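Local coordinates for protein abietadiene synthase, chloroplastic (Abies grandis, PDB 3S9V) that is a chloroplastic enzyme of the terpene synthase family, a mainly helical protein that includes a metal-binding terpene synthase domain, at residues 669-680 with 722-733. Numbering follows the deposited sequence.
Sequences RFLQLMGLTGRL and VMENALEELNRE
Segments 669-680 and 722-733 run antiparallel, at 148° between their N-to-C directions, and their axes come within 9.3 Å, bringing Leu673 over against Leu730 and Thr677 against Met723. They pair helices 669-693 and 712-736 of the all-alpha terpene synthase fold, within its metal-binding domain, through knobs-into-holes packing. Leu673 sits among Ala726, Glu729, Leu730 and Glu733. Its two methyls part: Leu673 CD1 presses on Glu729 CG at 3.3 Å, while CD2 lies toward Ala726. From the other helix, Leu730 enters the hole formed by Phe670, Leu673, Met674 and Thr677. Leu730 CD1 meets the edge of the Phe670 ring, 3.5 Å from Phe670 CE1. Thr677 CG2 stands anti to the carbonyl carbon and faces segment 722-733, 3.6 Å from Ala726 CB and close to Leu727 CD2. Further along, Leu680 CD1 touches both Val722 CG1 and Met723 CB. Helix 741-757 also packs on this pair, touching Phe670, Thr677 and Met723. At the Arg669 end, one water accepts from Phe670 N and donates to Glu733 OE1, which also bonds Asn737. Arg669 makes a bidentate, side-on salt bridge to Glu729. Leu673 CD2 lies against one guanidinium face, off-centre. The carboxylate is turned 43° from the guanidinium, and both N-H groups meet its oxygens from above the carboxylate plane. Arg669 NE to Glu729 OE1 is 2.6 Å and Arg669 NH2 to Glu729 OE2 is 2.7 Å.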
ATOM      1  N   ARG A 669      -7.388   3.361 -26.593  1.00 18.47           N
ATOM      2  CA  ARG A 669      -7.708   4.390 -25.610  1.00 17.11           C
ATOM      3  C   ARG A 669      -6.641   4.379 -24.520  1.00 18.56           C
ATOM      4  O   ARG A 669      -6.267   5.423 -23.994  1.00 24.30           O
ATOM      5  CB  ARG A 669      -9.083   4.108 -24.997  1.00 15.71           C
ATOM      6  CG  ARG A 669      -9.508   5.054 -23.889  1.00 18.44           C
ATOM      7  CD  ARG A 669      -9.733   6.475 -24.406  1.00 22.80           C
ATOM      8  NE  ARG A 669     -10.273   7.352 -23.369  1.00 24.72           N
ATOM      9  CZ  ARG A 669     -10.379   8.676 -23.484  1.00 28.05           C
ATOM     10  NH1 ARG A 669      -9.983   9.283 -24.591  1.00 32.64           N
ATOM     11  NH2 ARG A 669     -10.867   9.397 -22.484  1.00 31.97           N
ATOM     12  N   PHE A 670      -6.148   3.186 -24.201  1.00 18.45           N
ATOM     13  CA  PHE A 670      -5.137   2.992 -23.162  1.00 17.95           C
ATOM     14  C   PHE A 670      -3.881   3.826 -23.421  1.00 19.24           C
ATOM     15  O   PHE A 670      -3.497   4.655 -22.594  1.00 18.65           O
ATOM     16  CB  PHE A 670      -4.797   1.497 -23.075  1.00 15.72           C
ATOM     17  CG  PHE A 670      -4.034   1.102 -21.837  1.00 20.46           C
ATOM     18  CD1 PHE A 670      -4.102   1.863 -20.680  1.00 19.32           C
ATOM     19  CD2 PHE A 670      -3.266  -0.063 -21.828  1.00 23.31           C
ATOM     20  CE1 PHE A 670      -3.418   1.476 -19.527  1.00 21.25           C
ATOM     21  CE2 PHE A 670      -2.581  -0.457 -20.684  1.00 26.37           C
ATOM     22  CZ  PHE A 670      -2.658   0.316 -19.528  1.00 18.00           C
ATOM     23  N   LEU A 671      -3.255   3.624 -24.577  1.00 19.26           N
ATOM     24  CA  LEU A 671      -2.050   4.369 -24.923  1.00 19.96           C
ATOM     25  C   LEU A 671      -2.340   5.868 -25.085  1.00 18.55           C
ATOM     26  O   LEU A 671      -1.508   6.704 -24.750  1.00 22.27           O
ATOM     27  CB  LEU A 671      -1.449   3.830 -26.222  1.00 19.79           C
ATOM     28  CG  LEU A 671       0.017   4.204 -26.478  1.00 26.13           C
ATOM     29  CD1 LEU A 671       0.916   3.255 -25.681  1.00 18.78           C
ATOM     30  CD2 LEU A 671       0.340   4.099 -27.963  1.00 18.05           C
ATOM     31  N   GLN A 672      -3.515   6.197 -25.607  1.00 16.14           N
ATOM     32  CA  GLN A 672      -3.897   7.590 -25.803  1.00 17.08           C
ATOM     33  C   GLN A 672      -3.980   8.341 -24.478  1.00 14.63           C
ATOM     34  O   GLN A 672      -3.515   9.477 -24.372  1.00 12.37           O
ATOM     35  CB  GLN A 672      -5.237   7.673 -26.550  1.00 17.54           C
ATOM     36  CG  GLN A 672      -5.178   7.075 -27.956  1.00 22.79           C
ATOM     37  CD  GLN A 672      -6.524   7.034 -28.664  1.00 26.61           C
ATOM     38  OE1 GLN A 672      -7.573   6.964 -28.027  1.00 35.48           O
ATOM     39  NE2 GLN A 672      -6.496   7.054 -29.993  1.00 31.25           N
ATOM     40  N   LEU A 673      -4.555   7.700 -23.467  1.00 14.23           N
ATOM     41  CA  LEU A 673      -4.681   8.313 -22.151  1.00 17.67           C
ATOM     42  C   LEU A 673      -3.316   8.543 -21.504  1.00 20.34           C
ATOM     43  O   LEU A 673      -3.100   9.543 -20.817  1.00 22.34           O
ATOM     44  CB  LEU A 673      -5.545   7.437 -21.246  1.00 17.26           C
ATOM     45  CG  LEU A 673      -7.061   7.572 -21.425  1.00 17.16           C
ATOM     46  CD1 LEU A 673      -7.763   6.471 -20.653  1.00 17.36           C
ATOM     47  CD2 LEU A 673      -7.514   8.932 -20.937  1.00 11.98           C
ATOM     48  N   MET A 674      -2.405   7.603 -21.724  1.00 20.91           N
ATOM     49  CA  MET A 674      -1.058   7.688 -21.181  1.00 22.58           C
ATOM     50  C   MET A 674      -0.421   8.937 -21.752  1.00 21.23           C
ATOM     51  O   MET A 674       0.129   9.762 -21.022  1.00 21.77           O
ATOM     52  CB  MET A 674      -0.236   6.452 -21.586  1.00 23.89           C
ATOM     53  CG  MET A 674       1.255   6.557 -21.274  1.00 15.88           C
ATOM     54  SD  MET A 674       2.267   5.352 -22.191  1.00  9.60           S
ATOM     55  CE  MET A 674       2.164   6.083 -23.804  1.00 13.66           C
ATOM     56  N   GLY A 675      -0.501   9.065 -23.072  1.00 21.55           N
ATOM     57  CA  GLY A 675       0.059  10.227 -23.738  1.00 19.18           C
ATOM     58  C   GLY A 675      -0.604  11.511 -23.274  1.00 18.97           C
ATOM     59  O   GLY A 675       0.071  12.517 -23.044  1.00 19.61           O
ATOM     60  N   LEU A 676      -1.927  11.483 -23.133  1.00 16.04           N
ATOM     61  CA  LEU A 676      -2.658  12.666 -22.692  1.00 19.96           C
ATOM     62  C   LEU A 676      -2.211  13.114 -21.309  1.00 18.75           C
ATOM     63  O   LEU A 676      -1.854  14.275 -21.125  1.00 24.33           O
ATOM     64  CB  LEU A 676      -4.175  12.413 -22.693  1.00 14.76           C
ATOM     65  CG  LEU A 676      -5.073  13.559 -22.200  1.00 22.09           C
ATOM     66  CD1 LEU A 676      -4.834  14.785 -23.063  1.00 17.33           C
ATOM     67  CD2 LEU A 676      -6.561  13.144 -22.259  1.00 13.16           C
ATOM     68  N   THR A 677      -2.219  12.208 -20.337  1.00 18.54           N
ATOM     69  CA  THR A 677      -1.808  12.589 -18.987  1.00 23.42           C
ATOM     70  C   THR A 677      -0.359  13.080 -18.928  1.00 22.57           C
ATOM     71  O   THR A 677      -0.045  14.010 -18.177  1.00 20.53           O
ATOM     72  CB  THR A 677      -1.976  11.433 -17.964  1.00 22.14           C
ATOM     73  OG1 THR A 677      -1.133  10.331 -18.326  1.00 21.45           O
ATOM     74  CG2 THR A 677      -3.431  10.984 -17.902  1.00 26.48           C
ATOM     75  N   GLY A 678       0.518  12.461 -19.712  1.00 21.79           N
ATOM     76  CA  GLY A 678       1.912  12.870 -19.706  1.00 19.74           C
ATOM     77  C   GLY A 678       2.035  14.286 -20.232  1.00 22.82           C
ATOM     78  O   GLY A 678       2.717  15.132 -19.646  1.00 27.90           O
ATOM     79  N   ARG A 679       1.362  14.553 -21.341  1.00 19.63           N
ATOM     80  CA  ARG A 679       1.392  15.876 -21.939  1.00 20.00           C
ATOM     81  C   ARG A 679       0.901  16.965 -20.990  1.00 22.60           C
ATOM     82  O   ARG A 679       1.536  18.006 -20.849  1.00 25.70           O
ATOM     83  CB  ARG A 679       0.510  15.925 -23.178  1.00 19.08           C
ATOM     84  CG  ARG A 679       0.477  17.302 -23.833  1.00 11.31           C
ATOM     85  CD  ARG A 679       1.653  17.411 -24.765  1.00 21.55           C
ATOM     86  NE  ARG A 679       2.680  18.324 -24.309  1.00 21.39           N
ATOM     87  CZ  ARG A 679       3.907  18.376 -24.820  1.00 26.41           C
ATOM     88  NH1 ARG A 679       4.780  19.252 -24.344  1.00 26.16           N
ATOM     89  NH2 ARG A 679       4.271  17.545 -25.792  1.00 16.96           N
ATOM     90  N   LEU A 680      -0.245  16.731 -20.363  1.00 20.18           N
ATOM     91  CA  LEU A 680      -0.827  17.722 -19.463  1.00 25.34           C
ATOM     92  C   LEU A 680      -0.011  18.017 -18.205  1.00 25.82           C
ATOM     93  O   LEU A 680       0.111  19.180 -17.809  1.00 24.23           O
ATOM     94  CB  LEU A 680      -2.249  17.309 -19.064  1.00 19.08           C
ATOM     95  CG  LEU A 680      -3.263  17.152 -20.205  1.00 22.28           C
ATOM     96  CD1 LEU A 680      -4.648  16.879 -19.638  1.00 14.60           C
ATOM     97  CD2 LEU A 680      -3.289  18.415 -21.041  1.00 23.11           C
ATOM     98  N   VAL A 722      -8.908  17.901 -16.051  1.00 27.84           N
ATOM     99  CA  VAL A 722      -8.902  17.003 -17.203  1.00 28.09           C
ATOM    100  C   VAL A 722      -7.871  15.894 -16.986  1.00 28.08           C
ATOM    101  O   VAL A 722      -8.144  14.716 -17.239  1.00 29.67           O
ATOM    102  CB  VAL A 722      -8.551  17.768 -18.506  1.00 28.03           C
ATOM    103  CG1 VAL A 722      -8.488  16.808 -19.687  1.00 28.87           C
ATOM    104  CG2 VAL A 722      -9.582  18.841 -18.768  1.00 31.37           C
ATOM    105  N   MET A 723      -6.691  16.275 -16.501  1.00 28.68           N
ATOM    106  CA  MET A 723      -5.619  15.319 -16.256  1.00 26.46           C
ATOM    107  C   MET A 723      -6.095  14.284 -15.266  1.00 27.56           C
ATOM    108  O   MET A 723      -5.939  13.086 -15.489  1.00 32.34           O
ATOM    109  CB  MET A 723      -4.386  16.031 -15.703  1.00 30.67           C
ATOM    110  CG  MET A 723      -3.128  15.163 -15.621  1.00 24.54           C
ATOM    111  SD  MET A 723      -1.747  16.067 -14.842  1.00 21.19           S
ATOM    112  CE  MET A 723      -2.060  15.694 -13.153  1.00 21.19           C
ATOM    113  N   GLU A 724      -6.686  14.757 -14.175  1.00 28.85           N
ATOM    114  CA  GLU A 724      -7.195  13.883 -13.124  1.00 30.42           C
ATOM    115  C   GLU A 724      -8.253  12.892 -13.604  1.00 28.40           C
ATOM    116  O   GLU A 724      -8.199  11.710 -13.258  1.00 27.92           O
ATOM    117  CB  GLU A 724      -7.773  14.716 -11.976  1.00 38.52           C
ATOM    118  CG  GLU A 724      -6.737  15.477 -11.172  1.00 51.35           C
ATOM    119  CD  GLU A 724      -5.657  14.569 -10.611  1.00 59.78           C
ATOM    120  OE1 GLU A 724      -6.003  13.547  -9.978  1.00 61.40           O
ATOM    121  OE2 GLU A 724      -4.462  14.880 -10.801  1.00 67.62           O
ATOM    122  N   ASN A 725      -9.227  13.362 -14.379  1.00 27.64           N
ATOM    123  CA  ASN A 725     -10.256  12.453 -14.864  1.00 28.11           C
ATOM    124  C   ASN A 725      -9.605  11.433 -15.782  1.00 25.83           C
ATOM    125  O   ASN A 725      -9.999  10.269 -15.803  1.00 25.22           O
ATOM    126  CB  ASN A 725     -11.357  13.215 -15.603  1.00 34.71           C
ATOM    127  CG  ASN A 725     -12.112  14.171 -14.693  1.00 46.52           C
ATOM    128  OD1 ASN A 725     -12.508  13.807 -13.581  1.00 44.77           O
ATOM    129  ND2 ASN A 725     -12.325  15.396 -15.166  1.00 52.79           N
ATOM    130  N   ALA A 726      -8.588  11.874 -16.518  1.00 24.87           N
ATOM    131  CA  ALA A 726      -7.860  11.004 -17.434  1.00 22.95           C
ATOM    132  C   ALA A 726      -7.079   9.945 -16.666  1.00 24.44           C
ATOM    133  O   ALA A 726      -6.985   8.794 -17.102  1.00 25.59           O
ATOM    134  CB  ALA A 726      -6.908  11.827 -18.290  1.00 17.33           C
ATOM    135  N   LEU A 727      -6.510  10.335 -15.527  1.00 23.32           N
ATOM    136  CA  LEU A 727      -5.743   9.398 -14.707  1.00 26.52           C
ATOM    137  C   LEU A 727      -6.693   8.376 -14.098  1.00 27.75           C
ATOM    138  O   LEU A 727      -6.344   7.205 -13.903  1.00 27.53           O
ATOM    139  CB  LEU A 727      -4.993  10.138 -13.591  1.00 22.69           C
ATOM    140  CG  LEU A 727      -3.672  10.820 -13.951  1.00 29.77           C
ATOM    141  CD1 LEU A 727      -3.222  11.725 -12.810  1.00 22.62           C
ATOM    142  CD2 LEU A 727      -2.623   9.755 -14.252  1.00 20.18           C
ATOM    143  N   GLU A 728      -7.900   8.834 -13.799  1.00 28.04           N
ATOM    144  CA  GLU A 728      -8.914   7.972 -13.213  1.00 30.20           C
ATOM    145  C   GLU A 728      -9.345   6.956 -14.269  1.00 27.22           C
ATOM    146  O   GLU A 728      -9.506   5.773 -13.975  1.00 27.43           O
ATOM    147  CB  GLU A 728     -10.091   8.829 -12.755  1.00 37.40           C
ATOM    148  CG  GLU A 728     -10.971   8.195 -11.705  1.00 50.33           C
ATOM    149  CD  GLU A 728     -11.692   9.234 -10.862  1.00 57.43           C
ATOM    150  OE1 GLU A 728     -12.337  10.136 -11.442  1.00 58.26           O
ATOM    151  OE2 GLU A 728     -11.615   9.146  -9.618  1.00 61.56           O
ATOM    152  N   GLU A 729      -9.514   7.417 -15.505  1.00 23.41           N
ATOM    153  CA  GLU A 729      -9.896   6.528 -16.589  1.00 21.52           C
ATOM    154  C   GLU A 729      -8.739   5.567 -16.869  1.00 22.04           C
ATOM    155  O   GLU A 729      -8.952   4.393 -17.194  1.00 22.99           O
ATOM    156  CB  GLU A 729     -10.247   7.324 -17.861  1.00 18.45           C
ATOM    157  CG  GLU A 729     -10.679   6.407 -19.013  1.00 38.02           C
ATOM    158  CD  GLU A 729     -11.296   7.127 -20.212  1.00 47.38           C
ATOM    159  OE1 GLU A 729     -11.507   6.451 -21.247  1.00 44.84           O
ATOM    160  OE2 GLU A 729     -11.576   8.346 -20.126  1.00 49.27           O
ATOM    161  N   LEU A 730      -7.513   6.066 -16.728  1.00 22.38           N
ATOM    162  CA  LEU A 730      -6.321   5.245 -16.954  1.00 21.51           C
ATOM    163  C   LEU A 730      -6.248   4.115 -15.920  1.00 23.33           C
ATOM    164  O   LEU A 730      -5.779   3.017 -16.231  1.00 26.07           O
ATOM    165  CB  LEU A 730      -5.058   6.112 -16.884  1.00 19.94           C
ATOM    166  CG  LEU A 730      -3.749   5.420 -17.254  1.00 18.29           C
ATOM    167  CD1 LEU A 730      -3.845   4.889 -18.684  1.00 23.80           C
ATOM    168  CD2 LEU A 730      -2.597   6.396 -17.126  1.00 19.32           C
ATOM    169  N   ASN A 731      -6.708   4.372 -14.695  1.00 19.30           N
ATOM    170  CA  ASN A 731      -6.702   3.323 -13.680  1.00 20.63           C
ATOM    171  C   ASN A 731      -7.588   2.177 -14.146  1.00 22.42           C
ATOM    172  O   ASN A 731      -7.188   1.013 -14.114  1.00 21.63           O
ATOM    173  CB  ASN A 731      -7.270   3.808 -12.338  1.00 23.75           C
ATOM    174  CG  ASN A 731      -6.288   4.618 -11.537  1.00 29.42           C
ATOM    175  OD1 ASN A 731      -5.075   4.391 -11.592  1.00 28.02           O
ATOM    176  ND2 ASN A 731      -6.809   5.558 -10.752  1.00 25.70           N
ATOM    177  N   ARG A 732      -8.801   2.515 -14.576  1.00 20.31           N
ATOM    178  CA  ARG A 732      -9.734   1.490 -15.005  1.00 22.20           C
ATOM    179  C   ARG A 732      -9.165   0.674 -16.143  1.00 21.99           C
ATOM    180  O   ARG A 732      -9.361  -0.536 -16.190  1.00 20.55           O
ATOM    181  CB  ARG A 732     -11.079   2.097 -15.422  1.00 25.04           C
ATOM    182  CG  ARG A 732     -12.175   1.044 -15.615  1.00 27.49           C
ATOM    183  CD  ARG A 732     -13.533   1.683 -15.851  1.00 32.07           C
ATOM    184  NE  ARG A 732     -13.502   2.630 -16.961  1.00 36.83           N
ATOM    185  CZ  ARG A 732     -14.504   3.442 -17.286  1.00 39.00           C
ATOM    186  NH1 ARG A 732     -14.379   4.272 -18.312  1.00 34.00           N
ATOM    187  NH2 ARG A 732     -15.629   3.426 -16.586  1.00 43.25           N
ATOM    188  N   GLU A 733      -8.464   1.330 -17.062  1.00 23.94           N
ATOM    189  CA  GLU A 733      -7.869   0.608 -18.183  1.00 25.85           C
ATOM    190  C   GLU A 733      -6.793  -0.343 -17.663  1.00 26.24           C
ATOM    191  O   GLU A 733      -6.791  -1.528 -17.989  1.00 27.99           O
ATOM    192  CB  GLU A 733      -7.248   1.579 -19.190  1.00 22.68           C
ATOM    193  CG  GLU A 733      -8.220   2.559 -19.807  1.00 34.12           C
ATOM    194  CD  GLU A 733      -9.284   1.883 -20.635  1.00 47.57           C
ATOM    195  OE1 GLU A 733      -8.924   1.122 -21.560  1.00 51.36           O
ATOM    196  OE2 GLU A 733     -10.481   2.118 -20.364  1.00 56.86           O
TER
HETATM  197  O   HOH W   1      -7.780   1.086 -24.624  1.00 33.21           O